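Local coordinates for aminotransferase, class IV (Brucella abortus, PDB 4TVI), which probably transfers the amino group of leucine, isoleucine or valine to 2-oxoglutarate, using pyridoxal 5'-phosphate bound as a lysine adduct, at residues T163-R168 against A189-E194; H201-T206 against E214-N219; T230-G235 against E259-I264. All coordinates share one frame; numbering follows the deposited sequence.

Contact 1: T163-R168 against A189-E194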
ATOM      1  N   THR A 163      -0.865  -3.910  23.533  1.00 20.55           N
ATOM      2  CA  THR A 163      -2.182  -4.492  23.725  1.00 23.02           C
ATOM      3  C   THR A 163      -2.457  -5.325  22.485  1.00 23.85           C
ATOM      4  O   THR A 163      -1.621  -5.397  21.582  1.00 23.43           O
ATOM      5  CB  THR A 163      -3.280  -3.419  23.919  1.00 21.50           C
ATOM      6  OG1 THR A 163      -4.555  -4.050  24.117  1.00 21.01           O
ATOM      7  CG2 THR A 163      -3.349  -2.516  22.704  1.00 21.14           C
ATOM      8  N   THR A 164      -3.614  -5.969  22.440  1.00 21.85           N
ATOM      9  CA  THR A 164      -3.997  -6.725  21.263  1.00 19.73           C
ATOM     10  C   THR A 164      -4.643  -5.796  20.252  1.00 19.90           C
ATOM     11  O   THR A 164      -5.004  -4.666  20.580  1.00 21.47           O
ATOM     12  CB  THR A 164      -4.962  -7.863  21.609  1.00 17.43           C
ATOM     13  OG1 THR A 164      -6.068  -7.333  22.344  1.00 18.41           O
ATOM     14  CG2 THR A 164      -4.256  -8.914  22.454  1.00 17.59           C
ATOM     15  N   THR A 165      -4.788  -6.278  19.023  1.00 16.88           N
ATOM     16  CA  THR A 165      -5.464  -5.516  17.986  1.00 19.70           C
ATOM     17  C   THR A 165      -6.492  -6.390  17.277  1.00 20.43           C
ATOM     18  O   THR A 165      -6.341  -7.611  17.199  1.00 19.74           O
ATOM     19  CB  THR A 165      -4.469  -4.944  16.959  1.00 19.80           C
ATOM     20  OG1 THR A 165      -5.196  -4.313  15.896  1.00 21.04           O
ATOM     21  CG2 THR A 165      -3.589  -6.052  16.384  1.00 17.69           C
ATOM     22  N   SER A 166      -7.547  -5.756  16.781  1.00 16.90           N
ATOM     23  CA  SER A 166      -8.614  -6.463  16.097  1.00 17.64           C
ATOM     24  C   SER A 166      -8.186  -6.859  14.691  1.00 17.04           C
ATOM     25  O   SER A 166      -8.841  -7.655  14.031  1.00 18.65           O
ATOM     26  CB  SER A 166      -9.868  -5.595  16.045  1.00 19.59           C
ATOM     27  OG  SER A 166      -9.646  -4.468  15.220  1.00 24.72           O
ATOM     28  N   PHE A 167      -7.103  -6.264  14.213  1.00 17.44           N
ATOM     29  CA  PHE A 167      -6.632  -6.555  12.870  1.00 17.44           C
ATOM     30  C   PHE A 167      -5.531  -7.606  12.878  1.00 16.06           C
ATOM     31  O   PHE A 167      -4.874  -7.813  13.894  1.00 16.97           O
ATOM     32  CB  PHE A 167      -6.146  -5.273  12.201  1.00 15.55           C
ATOM     33  CG  PHE A 167      -7.146  -4.152  12.270  1.00 19.06           C
ATOM     34  CD1 PHE A 167      -8.304  -4.189  11.510  1.00 19.54           C
ATOM     35  CD2 PHE A 167      -6.927  -3.059  13.097  1.00 17.64           C
ATOM     36  CE1 PHE A 167      -9.228  -3.161  11.574  1.00 18.74           C
ATOM     37  CE2 PHE A 167      -7.850  -2.024  13.165  1.00 17.52           C
ATOM     38  CZ  PHE A 167      -9.000  -2.076  12.402  1.00 17.44           C
ATOM     39  N   ARG A 168      -5.341  -8.275  11.745  1.00 14.77           N
ATOM     40  CA  ARG A 168      -4.319  -9.306  11.636  1.00 14.36           C
ATOM     41  C   ARG A 168      -3.366  -9.013  10.485  1.00 17.44           C
ATOM     42  O   ARG A 168      -3.660  -8.198   9.603  1.00 17.96           O
ATOM     43  CB  ARG A 168      -4.941 -10.693  11.451  1.00 14.59           C
ATOM     44  CG  ARG A 168      -6.041 -11.029  12.432  1.00 17.87           C
ATOM     45  CD  ARG A 168      -6.518 -12.482  12.274  1.00 19.73           C
ATOM     46  NE  ARG A 168      -7.607 -12.779  13.203  1.00 23.54           N
ATOM     47  CZ  ARG A 168      -8.500 -13.756  13.043  1.00 25.64           C
ATOM     48  NH1 ARG A 168      -8.450 -14.555  11.984  1.00 23.22           N
ATOM     49  NH2 ARG A 168      -9.453 -13.931  13.947  1.00 24.99           N
ATOM     50  N   ALA A 189      -0.640   0.914  10.625  1.00 20.02           N
ATOM     51  CA  ALA A 189      -1.063   2.213  11.127  1.00 16.92           C
ATOM     52  C   ALA A 189      -2.365   2.150  11.909  1.00 17.05           C
ATOM     53  O   ALA A 189      -2.451   2.681  13.016  1.00 15.03           O
ATOM     54  CB  ALA A 189      -1.197   3.205   9.964  1.00 16.57           C
ATOM     55  N   ARG A 190      -3.374   1.492  11.344  1.00 16.16           N
ATOM     56  CA  ARG A 190      -4.659   1.373  12.026  1.00 18.32           C
ATOM     57  C   ARG A 190      -4.529   0.560  13.321  1.00 15.23           C
ATOM     58  O   ARG A 190      -5.236   0.828  14.291  1.00 15.89           O
ATOM     59  CB  ARG A 190      -5.727   0.784  11.095  1.00 19.67           C
ATOM     60  CG  ARG A 190      -5.413  -0.567  10.490  1.00 20.17           C
ATOM     61  CD  ARG A 190      -6.567  -1.062   9.610  1.00 20.87           C
ATOM     62  NE  ARG A 190      -6.346  -2.437   9.160  1.00 22.91           N
ATOM     63  CZ  ARG A 190      -7.273  -3.204   8.593  1.00 21.46           C
ATOM     64  NH1 ARG A 190      -8.507  -2.746   8.401  1.00 16.53           N
ATOM     65  NH2 ARG A 190      -6.971  -4.441   8.233  1.00 24.16           N
ATOM     66  N   MET A 191      -3.629  -0.418  13.341  1.00 14.59           N
ATOM     67  CA  MET A 191      -3.360  -1.168  14.568  1.00 17.27           C
ATOM     68  C   MET A 191      -2.818  -0.230  15.638  1.00 17.25           C
ATOM     69  O   MET A 191      -3.220  -0.289  16.800  1.00 18.80           O
ATOM     70  CB  MET A 191      -2.358  -2.298  14.318  1.00 17.59           C
ATOM     71  CG  MET A 191      -2.837  -3.378  13.362  1.00 19.64           C
ATOM     72  SD  MET A 191      -1.485  -4.495  12.946  1.00 20.10           S
ATOM     73  CE  MET A 191      -2.284  -5.600  11.780  1.00 13.95           C
ATOM     74  N   LEU A 192      -1.893   0.634  15.233  1.00 16.48           N
ATOM     75  CA  LEU A 192      -1.304   1.603  16.146  1.00 18.15           C
ATOM     76  C   LEU A 192      -2.358   2.585  16.625  1.00 20.97           C
ATOM     77  O   LEU A 192      -2.402   2.927  17.808  1.00 20.80           O
ATOM     78  CB  LEU A 192      -0.149   2.344  15.468  1.00 17.15           C
ATOM     79  CG  LEU A 192       1.098   1.485  15.255  1.00 17.26           C
ATOM     80  CD1 LEU A 192       2.062   2.169  14.314  1.00 17.53           C
ATOM     81  CD2 LEU A 192       1.773   1.203  16.589  1.00 17.31           C
ATOM     82  N   ARG A 193      -3.220   3.021  15.706  1.00 20.33           N
ATOM     83  CA  ARG A 193      -4.319   3.913  16.056  1.00 21.87           C
ATOM     84  C   ARG A 193      -5.205   3.258  17.113  1.00 20.02           C
ATOM     85  O   ARG A 193      -5.603   3.890  18.093  1.00 19.74           O
ATOM     86  CB  ARG A 193      -5.153   4.273  14.822  1.00 26.73           C
ATOM     87  CG  ARG A 193      -6.413   5.069  15.157  1.00 34.46           C
ATOM     88  CD  ARG A 193      -7.442   5.007  14.034  1.00 38.80           C
ATOM     89  NE  ARG A 193      -7.697   3.632  13.606  1.00 39.75           N
ATOM     90  CZ  ARG A 193      -8.532   2.793  14.214  1.00 40.73           C
ATOM     91  NH1 ARG A 193      -9.208   3.181  15.289  1.00 41.95           N
ATOM     92  NH2 ARG A 193      -8.689   1.562  13.743  1.00 39.02           N
ATOM     93  N   GLU A 194      -5.509   1.983  16.907  1.00 18.51           N
ATOM     94  CA  GLU A 194      -6.331   1.240  17.856  1.00 19.56           C
ATOM     95  C   GLU A 194      -5.651   1.116  19.217  1.00 19.55           C
ATOM     96  O   GLU A 194      -6.279   1.314  20.258  1.00 18.99           O
ATOM     97  CB  GLU A 194      -6.638  -0.156  17.312  1.00 19.66           C
ATOM     98  CG  GLU A 194      -7.879  -0.797  17.902  1.00 23.40           C
ATOM     99  CD  GLU A 194      -8.156  -2.162  17.302  1.00 26.01           C
ATOM    100  OE1 GLU A 194      -7.191  -2.924  17.088  1.00 25.83           O
ATOM    101  OE2 GLU A 194      -9.332  -2.470  17.040  1.00 29.63           O
TER

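Contact 2: H201-T206 against E214-N219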
ATOM      1  N   HIS A 201       1.026   2.020  23.533  1.00 24.50           N
ATOM      2  CA  HIS A 201       1.894   2.536  22.476  1.00 23.24           C
ATOM      3  C   HIS A 201       1.794   1.727  21.197  1.00 20.89           C
ATOM      4  O   HIS A 201       1.909   2.262  20.098  1.00 18.42           O
ATOM      5  CB  HIS A 201       3.361   2.538  22.917  1.00 23.52           C
ATOM      6  CG  HIS A 201       3.638   3.388  24.112  1.00 27.49           C
ATOM      7  ND1 HIS A 201       3.821   2.861  25.372  1.00 29.76           N
ATOM      8  CD2 HIS A 201       3.788   4.728  24.238  1.00 29.49           C
ATOM      9  CE1 HIS A 201       4.057   3.840  26.226  1.00 31.22           C
ATOM     10  NE2 HIS A 201       4.045   4.983  25.563  1.00 30.81           N
ATOM     11  N   ASN A 202       1.609   0.424  21.352  1.00 19.85           N
ATOM     12  CA  ASN A 202       1.807  -0.495  20.247  1.00 18.64           C
ATOM     13  C   ASN A 202       0.899  -1.705  20.392  1.00 19.33           C
ATOM     14  O   ASN A 202       0.200  -1.847  21.399  1.00 18.32           O
ATOM     15  CB  ASN A 202       3.285  -0.913  20.188  1.00 15.46           C
ATOM     16  CG  ASN A 202       3.737  -1.303  18.791  1.00 14.61           C
ATOM     17  OD1 ASN A 202       3.000  -1.933  18.038  1.00 15.67           O
ATOM     18  ND2 ASN A 202       4.954  -0.906  18.433  1.00 17.18           N
ATOM     19  N   ALA A 203       0.901  -2.568  19.383  1.00 18.64           N
ATOM     20  CA  ALA A 203       0.038  -3.740  19.392  1.00 18.19           C
ATOM     21  C   ALA A 203       0.841  -5.018  19.181  1.00 18.34           C
ATOM     22  O   ALA A 203       1.829  -5.020  18.451  1.00 19.99           O
ATOM     23  CB  ALA A 203      -1.043  -3.610  18.329  1.00 17.65           C
ATOM     24  N   LEU A 204       0.427  -6.094  19.842  1.00 15.43           N
ATOM     25  CA  LEU A 204       0.982  -7.414  19.572  1.00 14.92           C
ATOM     26  C   LEU A 204       0.105  -8.079  18.514  1.00 20.09           C
ATOM     27  O   LEU A 204      -1.067  -8.390  18.761  1.00 19.79           O
ATOM     28  CB  LEU A 204       1.056  -8.252  20.851  1.00 15.58           C
ATOM     29  CG  LEU A 204       1.820  -9.574  20.747  1.00 16.94           C
ATOM     30  CD1 LEU A 204       3.297  -9.347  20.366  1.00 16.51           C
ATOM     31  CD2 LEU A 204       1.697 -10.403  22.036  1.00 17.68           C
ATOM     32  N   VAL A 205       0.672  -8.281  17.329  1.00 19.48           N
ATOM     33  CA  VAL A 205      -0.108  -8.639  16.150  1.00 19.27           C
ATOM     34  C   VAL A 205      -0.018 -10.127  15.811  1.00 19.64           C
ATOM     35  O   VAL A 205       1.062 -10.722  15.862  1.00 14.89           O
ATOM     36  CB  VAL A 205       0.352  -7.822  14.927  1.00 16.90           C
ATOM     37  CG1 VAL A 205      -0.632  -7.976  13.781  1.00 13.41           C
ATOM     38  CG2 VAL A 205       0.509  -6.350  15.303  1.00 15.47           C
ATOM     39  N   THR A 206      -1.158 -10.722  15.465  1.00 14.45           N
ATOM     40  CA  THR A 206      -1.185 -12.123  15.064  1.00 17.86           C
ATOM     41  C   THR A 206      -1.376 -12.254  13.559  1.00 18.05           C
ATOM     42  O   THR A 206      -1.790 -11.303  12.890  1.00 18.26           O
ATOM     43  CB  THR A 206      -2.304 -12.905  15.768  1.00 20.36           C
ATOM     44  OG1 THR A 206      -3.578 -12.465  15.285  1.00 24.07           O
ATOM     45  CG2 THR A 206      -2.224 -12.711  17.278  1.00 15.54           C
ATOM     46  N   GLU A 214       4.461 -10.396  15.302  1.00 17.09           N
ATOM     47  CA  GLU A 214       5.357  -9.314  15.694  1.00 19.36           C
ATOM     48  C   GLU A 214       4.528  -8.206  16.314  1.00 19.56           C
ATOM     49  O   GLU A 214       3.335  -8.390  16.563  1.00 22.36           O
ATOM     50  CB  GLU A 214       6.145  -8.781  14.493  1.00 19.36           C
ATOM     51  CG  GLU A 214       5.264  -8.368  13.314  1.00 21.65           C
ATOM     52  CD  GLU A 214       6.036  -7.625  12.240  1.00 24.27           C
ATOM     53  OE1 GLU A 214       7.253  -7.425  12.422  1.00 23.25           O
ATOM     54  OE2 GLU A 214       5.430  -7.248  11.214  1.00 24.27           O
ATOM     55  N   THR A 215       5.141  -7.049  16.549  1.00 15.81           N
ATOM     56  CA  THR A 215       4.363  -5.894  16.968  1.00 17.29           C
ATOM     57  C   THR A 215       3.933  -5.154  15.710  1.00 15.99           C
ATOM     58  O   THR A 215       4.224  -5.598  14.604  1.00 16.11           O
ATOM     59  CB  THR A 215       5.146  -4.953  17.916  1.00 16.33           C
ATOM     60  OG1 THR A 215       5.935  -4.037  17.152  1.00 14.87           O
ATOM     61  CG2 THR A 215       6.048  -5.757  18.857  1.00 16.55           C
ATOM     62  N   ALA A 216       3.259  -4.024  15.869  1.00 17.04           N
ATOM     63  CA  ALA A 216       2.797  -3.272  14.709  1.00 17.55           C
ATOM     64  C   ALA A 216       3.947  -2.555  14.003  1.00 18.84           C
ATOM     65  O   ALA A 216       3.778  -2.051  12.894  1.00 22.60           O
ATOM     66  CB  ALA A 216       1.727  -2.280  15.115  1.00 17.90           C
ATOM     67  N   THR A 217       5.111  -2.499  14.645  1.00 18.54           N
ATOM     68  CA  THR A 217       6.247  -1.757  14.092  1.00 19.50           C
ATOM     69  C   THR A 217       7.562  -2.533  14.050  1.00 20.31           C
ATOM     70  O   THR A 217       8.558  -2.031  13.519  1.00 20.66           O
ATOM     71  CB  THR A 217       6.527  -0.479  14.902  1.00 20.46           C
ATOM     72  OG1 THR A 217       6.903  -0.844  16.239  1.00 19.30           O
ATOM     73  CG2 THR A 217       5.306   0.435  14.937  1.00 19.78           C
ATOM     74  N   SER A 218       7.587  -3.733  14.623  1.00 16.27           N
ATOM     75  CA  SER A 218       8.864  -4.409  14.841  1.00 15.45           C
ATOM     76  C   SER A 218       8.733  -5.877  15.232  1.00 17.16           C
ATOM     77  O   SER A 218       7.706  -6.289  15.764  1.00 13.68           O
ATOM     78  CB  SER A 218       9.635  -3.676  15.935  1.00 16.98           C
ATOM     79  OG  SER A 218       8.873  -3.660  17.133  1.00 18.43           O
ATOM     80  N   ASN A 219       9.797  -6.645  15.005  1.00 14.91           N
ATOM     81  CA  ASN A 219       9.853  -8.030  15.465  1.00 16.52           C
ATOM     82  C   ASN A 219       9.743  -8.084  16.975  1.00 17.30           C
ATOM     83  O   ASN A 219      10.159  -7.153  17.660  1.00 19.49           O
ATOM     84  CB  ASN A 219      11.147  -8.704  15.007  1.00 13.99           C
ATOM     85  CG  ASN A 219      11.174  -8.945  13.518  1.00 16.76           C
ATOM     86  OD1 ASN A 219      12.070  -8.476  12.820  1.00 13.29           O
ATOM     87  ND2 ASN A 219      10.188  -9.689  13.017  1.00 17.14           N
TER

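Contact 3: T230-G235 against E259-I264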
ATOM      1  N   THR A 230      10.811 -16.399  20.204  1.00 15.70           N
ATOM      2  CA  THR A 230      10.408 -15.427  19.203  1.00 14.50           C
ATOM      3  C   THR A 230       9.657 -16.158  18.092  1.00 15.53           C
ATOM      4  O   THR A 230       9.977 -17.310  17.786  1.00 17.40           O
ATOM      5  CB  THR A 230      11.628 -14.665  18.635  1.00 11.73           C
ATOM      6  OG1 THR A 230      11.192 -13.573  17.816  1.00 14.76           O
ATOM      7  CG2 THR A 230      12.513 -15.584  17.815  1.00 11.89           C
ATOM      8  N   PRO A 231       8.638 -15.503  17.508  1.00 12.74           N
ATOM      9  CA  PRO A 231       7.839 -16.134  16.451  1.00 13.80           C
ATOM     10  C   PRO A 231       8.686 -16.695  15.318  1.00 14.36           C
ATOM     11  O   PRO A 231       9.578 -16.010  14.810  1.00 14.77           O
ATOM     12  CB  PRO A 231       6.961 -14.987  15.948  1.00 15.68           C
ATOM     13  CG  PRO A 231       6.796 -14.112  17.133  1.00 17.16           C
ATOM     14  CD  PRO A 231       8.101 -14.187  17.887  1.00 14.21           C
ATOM     15  N   VAL A 232       8.407 -17.935  14.930  1.00 15.71           N
ATOM     16  CA  VAL A 232       9.102 -18.532  13.801  1.00 17.71           C
ATOM     17  C   VAL A 232       8.682 -17.772  12.546  1.00 17.18           C
ATOM     18  O   VAL A 232       7.495 -17.487  12.355  1.00 17.87           O
ATOM     19  CB  VAL A 232       8.792 -20.048  13.660  1.00 21.19           C
ATOM     20  CG1 VAL A 232       7.293 -20.299  13.544  1.00 14.64           C
ATOM     21  CG2 VAL A 232       9.529 -20.647  12.471  1.00 22.42           C
ATOM     22  N   PRO A 233       9.662 -17.387  11.709  1.00 16.53           N
ATOM     23  CA  PRO A 233       9.332 -16.708  10.450  1.00 14.48           C
ATOM     24  C   PRO A 233       8.439 -17.580   9.593  1.00 16.77           C
ATOM     25  O   PRO A 233       8.802 -18.727   9.348  1.00 20.02           O
ATOM     26  CB  PRO A 233      10.697 -16.505   9.783  1.00 14.41           C
ATOM     27  CG  PRO A 233      11.683 -16.534  10.913  1.00 16.19           C
ATOM     28  CD  PRO A 233      11.118 -17.520  11.903  1.00 16.48           C
ATOM     29  N   ASN A 234       7.287 -17.070   9.166  1.00 16.01           N
ATOM     30  CA  ASN A 234       6.411 -17.851   8.300  1.00 16.27           C
ATOM     31  C   ASN A 234       5.958 -17.038   7.088  1.00 16.50           C
ATOM     32  O   ASN A 234       5.080 -17.457   6.343  1.00 15.92           O
ATOM     33  CB  ASN A 234       5.197 -18.379   9.077  1.00 17.98           C
ATOM     34  CG  ASN A 234       4.256 -17.271   9.548  1.00 19.00           C
ATOM     35  OD1 ASN A 234       4.512 -16.078   9.351  1.00 14.71           O
ATOM     36  ND2 ASN A 234       3.152 -17.670  10.172  1.00 14.89           N
ATOM     37  N   GLY A 235       6.557 -15.861   6.910  1.00 17.89           N
ATOM     38  CA  GLY A 235       6.294 -15.050   5.732  1.00 17.23           C
ATOM     39  C   GLY A 235       5.206 -14.002   5.877  1.00 17.41           C
ATOM     40  O   GLY A 235       4.980 -13.214   4.961  1.00 19.02           O
ATOM     41  N   GLU A 259      12.937 -20.342  17.939  1.00 20.01           N
ATOM     42  CA  GLU A 259      12.069 -19.804  16.900  1.00 20.36           C
ATOM     43  C   GLU A 259      10.922 -20.764  16.653  1.00 22.28           C
ATOM     44  O   GLU A 259      11.063 -21.746  15.924  1.00 23.56           O
ATOM     45  CB  GLU A 259      12.850 -19.565  15.616  1.00 16.94           C
ATOM     46  CG  GLU A 259      13.974 -18.570  15.790  1.00 18.89           C
ATOM     47  CD  GLU A 259      14.751 -18.373  14.513  1.00 21.09           C
ATOM     48  OE1 GLU A 259      14.224 -17.695  13.602  1.00 19.10           O
ATOM     49  OE2 GLU A 259      15.875 -18.916  14.418  1.00 23.16           O
ATOM     50  N   THR A 260       9.788 -20.472  17.273  1.00 19.63           N
ATOM     51  CA  THR A 260       8.684 -21.408  17.311  1.00 19.79           C
ATOM     52  C   THR A 260       7.354 -20.684  17.156  1.00 20.03           C
ATOM     53  O   THR A 260       7.307 -19.453  17.127  1.00 18.35           O
ATOM     54  CB  THR A 260       8.679 -22.195  18.628  1.00 22.43           C
ATOM     55  OG1 THR A 260       7.697 -23.233  18.563  1.00 32.32           O
ATOM     56  CG2 THR A 260       8.357 -21.265  19.787  1.00 16.39           C
ATOM     57  N   THR A 261       6.277 -21.452  17.056  1.00 19.23           N
ATOM     58  CA  THR A 261       4.949 -20.868  16.949  1.00 19.86           C
ATOM     59  C   THR A 261       4.512 -20.392  18.329  1.00 19.14           C
ATOM     60  O   THR A 261       4.491 -21.165  19.285  1.00 21.25           O
ATOM     61  CB  THR A 261       3.935 -21.875  16.383  1.00 22.36           C
ATOM     62  OG1 THR A 261       4.319 -22.247  15.052  1.00 16.89           O
ATOM     63  CG2 THR A 261       2.527 -21.282  16.367  1.00 17.09           C
ATOM     64  N   LEU A 262       4.189 -19.108  18.438  1.00 19.32           N
ATOM     65  CA  LEU A 262       3.775 -18.540  19.713  1.00 20.31           C
ATOM     66  C   LEU A 262       2.372 -17.944  19.641  1.00 24.45           C
ATOM     67  O   LEU A 262       1.988 -17.347  18.634  1.00 23.44           O
ATOM     68  CB  LEU A 262       4.771 -17.472  20.170  1.00 16.75           C
ATOM     69  CG  LEU A 262       6.215 -17.916  20.409  1.00 17.97           C
ATOM     70  CD1 LEU A 262       7.115 -16.695  20.566  1.00 13.75           C
ATOM     71  CD2 LEU A 262       6.326 -18.829  21.627  1.00 17.46           C
ATOM     72  N   LYS A 263       1.610 -18.116  20.713  1.00 24.68           N
ATOM     73  CA  LYS A 263       0.286 -17.526  20.813  1.00 24.62           C
ATOM     74  C   LYS A 263       0.293 -16.357  21.793  1.00 21.26           C
ATOM     75  O   LYS A 263       1.288 -16.121  22.477  1.00 23.69           O
ATOM     76  CB  LYS A 263      -0.741 -18.583  21.239  1.00 28.41           C
ATOM     77  CG  LYS A 263      -1.003 -19.638  20.170  1.00 33.47           C
ATOM     78  CD  LYS A 263      -2.160 -20.558  20.539  1.00 39.02           C
ATOM     79  CE  LYS A 263      -3.429 -19.765  20.804  1.00 42.83           C
ATOM     80  NZ  LYS A 263      -3.780 -18.865  19.665  1.00 44.26           N
ATOM     81  N   ILE A 264      -0.818 -15.628  21.848  1.00 19.71           N
ATOM     82  CA  ILE A 264      -0.964 -14.508  22.771  1.00 20.88           C
ATOM     83  C   ILE A 264      -0.721 -14.984  24.196  1.00 21.66           C
ATOM     84  O   ILE A 264      -0.077 -14.296  24.993  1.00 19.60           O
ATOM     85  CB  ILE A 264      -2.364 -13.860  22.676  1.00 22.50           C
ATOM     86  CG1 ILE A 264      -2.550 -13.160  21.323  1.00 22.76           C
ATOM     87  CG2 ILE A 264      -2.569 -12.863  23.809  1.00 19.52           C
ATOM     88  CD1 ILE A 264      -1.624 -11.977  21.114  1.00 20.57           C
TER

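Contact 1: T163-R168 against A189-E194
T165 and M191 bring the two backbones closest, their CA atoms 5.9 Å apart, where the chain leaving strand 160-164 runs past helix 185-198. E194 reaches from the helix with an extended chain, its CG anti to the backbone N (chi1 -157°), and its carboxylate takes three hydrogen bonds. The hydroxyl of T165 gives one to E194 OE1, with OG1 2.7 Å away and nearly in line with the C-O bond. S166 N gives a second to E194 OE1 at 2.9 Å, on its syn side, while S166 OG meets E194 OE2 at 2.7 Å, also syn. T165 OG1 accepts in turn from the N of F167 at 3.2 Å, closing an ST turn.

Both faces of the F167 ring are covered. Over one face S166 OG sits above the ring centre; against the opposite face the guanidinium of R190 is stacked, centres 3.8 Å apart and planes at 17°, with R190 CD also making a CH-pi contact over the ring. R193 NH2 comes to the ring's edge, 3.7 Å from F167 CE2. M191, extended beyond CG, puts its CE 3.9 Å from F167 CB. The R190 guanidinium has other partners: NE bonds N187 OD1, and NH2 bonds the backbone O of L172 of the second subunit.

One carboxylate thus fixes the turn through both hydroxyls and a backbone N-H, and these donors would be expected to stabilise its negative charge, while the stacked arginine carries the contact on to the dimer interface.

Contact 2: H201-T206 against E214-N219
N202 lays its side-chain amide across T215 at about a right angle, and each end of that amide is bonded to the turn that follows strand 212-215. CG is anti to the backbone N (chi1 -153°), which swings N202 OD1 back to the N of A203, 2.6 Å away, in the carbonyl plane and on a lone pair. The same N202 OD1 accepts from A216 N at 3.0 Å, this donor tilted from the plane by 22°. From the other end, N202 ND2 gives a hydrogen bond to T217 OG1 at 2.9 Å, and the hydroxyl lies almost exactly in the amide plane. With both ends engaged, the flip of the amide is fixed.

T215 OG1 accepts from T217 N at 3.1 Å in an ST turn and shares a hydrogen bond with S218 OG. The strands themselves pair antiparallel. L204 and T215 form a non-hydrogen-bonded pair; V205 and E214 form a hydrogen-bonded one, V205 N to E214 O at 2.8 Å, with the return bond from E214 N weak. V205 brings CG2 to 3.6 Å from A216 N. E214 OE1 lies close to N1 of the PLP-modified lysine at position 180.

The contact is a buried beta hairpin. Strand 160-164 runs parallel to strand 202-206, with T163 bonded to N202 and L204; L192 of helix 185-198 packs on N202, A216 and T217, and M191 on V205. L204 rests against I264 and F267 of helix 264-268.

Contact 3: T230-G235 against E259-I264
T230 and E259 pair in parallel, CA atoms 5.2 Å apart, as do P231 and T260: strands 227-231 and 257-260 are the two strands of a beta-alpha-beta unit, crossed over by helix 241-252. End to end, 230-233 and 259-262 run 103° apart, so the parallel pairing is brief.

Two backbone hydrogen bonds hold the strands, both through T260. T260 N gives to T230 O at 3.2 Å, and T260 O accepts from V232 N at 2.9 Å. Between them, P231 CA makes a C-H...O contact with T260 O at 3.4 Å.

Apolar contacts add to this pairing. T230 and E259 run side by side, T230 CG2 3.9 Å from E259 CG, on the face that I247 of helix 241-252 also covers. The L262 and P231 side chains cross at about a right angle, L262 CD1 3.8 Å from P231 CD. V232 packs on the backbone of E259, its CB 3.6 Å from E259 O.

The charged end of E259 has its partner on helix 241-252, outside the two segments: OE1 makes a salt bridge with R243 NH2, which also bonds P231 O, so one arginine joins both strands. Within the contact itself, E259 OE1 lies 3.5 Å from P233 CD, the two side chains crossing at about a right angle.

How the contacts relate
The three contacts follow one another along the chain and all reach the same mixed sheet. Contacts 1 and 2 are close neighbours, their centres about 8 Å apart: strands 160-164 and 202-206 lie side by side, and helix 185-198 leads from one contact into the other. The centre of contact 3 lies about 13 Å from that of contact 2 and about 19 Å from that of contact 1; I264, at the start of helix 264-268, joins contact 3 to the other two by touching T206 and T164. Together they lead from the subunit interface at contact 1, through contact 2, where E214 lies near the cofactor, to the beta-alpha-beta unit of contact 3.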